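Local atomic coordinates of uncharacterized protein (Novosphingobium aromaticivorans, PDB entry 3M7A), a protein that is of unknown function and belongs to the uncharacterised DUF192 (COG1430) family. Residues D85-G90 / M96-N101. Residues are numbered along the deposited sequence; the frame is centred on the assembly and turned at random.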
loop_
_atom_site.group_PDB
_atom_site.type_symbol
_atom_site.label_atom_id
_atom_site.label_comp_id
_atom_site.label_asym_id
_atom_site.label_seq_id
_atom_site.Cartn_x
_atom_site.Cartn_y
_atom_site.Cartn_z
ATOM N N ASP A 85 7.341 -0.258 -3.024
ATOM C CA ASP A 85 7.557 -0.253 -1.595
ATOM C C ASP A 85 6.306 -0.866 -0.949
ATOM O O ASP A 85 5.170 -0.495 -1.263
ATOM C CB ASP A 85 7.752 1.165 -1.056
ATOM C CG ASP A 85 9.082 1.787 -1.436
ATOM O OD1 ASP A 85 9.931 1.120 -2.067
ATOM O OD2 ASP A 85 9.286 2.972 -1.067
ATOM N N ILE A 86 6.543 -1.833 -0.066
ATOM C CA ILE A 86 5.472 -2.583 0.582
ATOM C C ILE A 86 5.454 -2.198 2.066
ATOM O O ILE A 86 6.366 -2.519 2.817
ATOM C CB ILE A 86 5.617 -4.099 0.378
ATOM C CG1 ILE A 86 5.812 -4.430 -1.122
ATOM C CG2 ILE A 86 4.387 -4.845 0.906
ATOM C CD1 ILE A 86 5.853 -5.939 -1.446
ATOM N N ILE A 87 4.394 -1.487 2.453
ATOM C CA ILE A 87 4.283 -0.896 3.774
ATOM C C ILE A 87 3.306 -1.724 4.593
ATOM O O ILE A 87 2.122 -1.801 4.277
ATOM C CB ILE A 87 3.775 0.564 3.629
ATOM C CG1 ILE A 87 4.708 1.411 2.742
ATOM C CG2 ILE A 87 3.537 1.189 5.007
ATOM C CD1 ILE A 87 4.112 2.724 2.246
ATOM N N PHE A 88 3.813 -2.387 5.624
ATOM C CA PHE A 88 3.009 -3.314 6.424
ATOM C C PHE A 88 2.473 -2.576 7.662
ATOM O O PHE A 88 3.245 -1.923 8.389
ATOM C CB PHE A 88 3.862 -4.482 6.887
ATOM C CG PHE A 88 4.431 -5.316 5.778
ATOM C CD1 PHE A 88 3.707 -6.352 5.211
ATOM C CD2 PHE A 88 5.708 -5.100 5.304
ATOM C CE1 PHE A 88 4.250 -7.151 4.230
ATOM C CE2 PHE A 88 6.247 -5.892 4.283
ATOM C CZ PHE A 88 5.521 -6.920 3.764
ATOM N N VAL A 89 1.169 -2.695 7.878
ATOM C CA VAL A 89 0.465 -1.933 8.898
ATOM C C VAL A 89 -0.075 -2.899 9.975
ATOM O O VAL A 89 -0.739 -3.898 9.661
ATOM C CB VAL A 89 -0.681 -1.127 8.262
ATOM C CG1 VAL A 89 -1.443 -0.350 9.346
ATOM C CG2 VAL A 89 -0.174 -0.217 7.153
ATOM N N GLY A 90 0.241 -2.592 11.233
ATOM C CA GLY A 90 -0.218 -3.368 12.366
ATOM C C GLY A 90 -1.604 -3.026 12.871
ATOM O O GLY A 90 -2.339 -2.236 12.269
HETATM N N MSE A 96 4.549 -0.995 10.707
HETATM C CA MSE A 96 5.498 -1.848 11.411
HETATM C C MSE A 96 6.860 -1.878 10.722
HETATM O O MSE A 96 7.907 -1.791 11.375
HETATM C CB MSE A 96 4.984 -3.287 11.489
HETATM C CG MSE A 96 3.726 -3.442 12.303
HETATM SE SE MSE A 96 3.098 -5.272 12.383
HETATM C CE MSE A 96 2.676 -5.545 10.532
ATOM N N ASN A 97 6.842 -2.043 9.412
ATOM C CA ASN A 97 8.031 -2.234 8.640
ATOM C C ASN A 97 7.692 -2.000 7.168
ATOM O O ASN A 97 6.514 -2.018 6.752
ATOM C CB ASN A 97 8.667 -3.625 8.833
ATOM C CG ASN A 97 7.841 -4.769 8.276
ATOM O OD1 ASN A 97 6.710 -5.014 8.718
ATOM N ND2 ASN A 97 8.423 -5.502 7.333
ATOM N N ILE A 98 8.732 -1.730 6.383
ATOM C CA ILE A 98 8.600 -1.453 4.969
ATOM C C ILE A 98 9.573 -2.370 4.223
ATOM O O ILE A 98 10.754 -2.421 4.582
ATOM C CB ILE A 98 8.929 0.030 4.667
ATOM C CG1 ILE A 98 8.013 0.990 5.476
ATOM C CG2 ILE A 98 8.826 0.296 3.145
ATOM C CD1 ILE A 98 8.386 2.446 5.347
ATOM N N ALA A 99 9.088 -3.064 3.202
ATOM C CA ALA A 99 9.960 -3.757 2.248
ATOM C C ALA A 99 10.185 -2.770 1.110
ATOM O O ALA A 99 9.324 -2.629 0.244
ATOM C CB ALA A 99 9.366 -5.061 1.748
ATOM N N ALA A 100 11.269 -1.994 1.216
ATOM C CA ALA A 100 11.557 -0.933 0.266
ATOM C C ALA A 100 12.180 -1.516 -0.994
ATOM O O ALA A 100 12.992 -2.451 -0.925
ATOM C CB ALA A 100 12.469 0.132 0.865
ATOM N N ASN A 101 11.819 -0.944 -2.128
ATOM C CA ASN A 101 12.442 -1.329 -3.391
ATOM C C ASN A 101 12.360 -2.833 -3.654
ATOM O O ASN A 101 13.307 -3.459 -4.120
ATOM C CB ASN A 101 13.883 -0.796 -3.478
ATOM C CG ASN A 101 13.953 0.658 -3.190
ATOM O OD1 ASN A 101 14.613 1.094 -2.217
ATOM N ND2 ASN A 101 13.279 1.415 -3.978
#
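Phe88 lies against the side chain of Asn97 and the methyl of Ala99. Its CB sits 3.4 Å from Asn97 OD1 and also touches Met96 CE. Further out, CD2 meets Asn97 ND2 at 3.4 Å, and CE2 meets Ala99 CB at the ring edge. The amide and ring planes are almost parallel, 2° apart, but not shared: the amide lies off to the side near CD2. Asn97 CG lies between its backbone N and carbonyl carbon (chi1 68°), which brings the amide beside the ring. Asn97 OD1 accepts from Ala113 N and ND2 donates to Pro111 O, which fixes the amide's rotation. The two segments form an antiparallel beta hairpin, and strand 84-89 also pairs with strand 118-123. Ile86 and Ala99 are a hydrogen-bonded pair. On the other face Ile87 CG1 packs on Ile98 CG2. Where the chain turns a corner, Asn101 N gives Asp85 OD1 a nearly straight bond (176°, 2.8 Å), on the anti side and tilted out of the carboxylate plane. OD1 also accepts from Gly125 N, and OD2 from Ala127 N. Replacing Asp85 by an alanine would probably leave these three N-H groups without their acceptors. At the opposite end, the selenomethionine Met96 lays CG and SE against the Gly90 backbone.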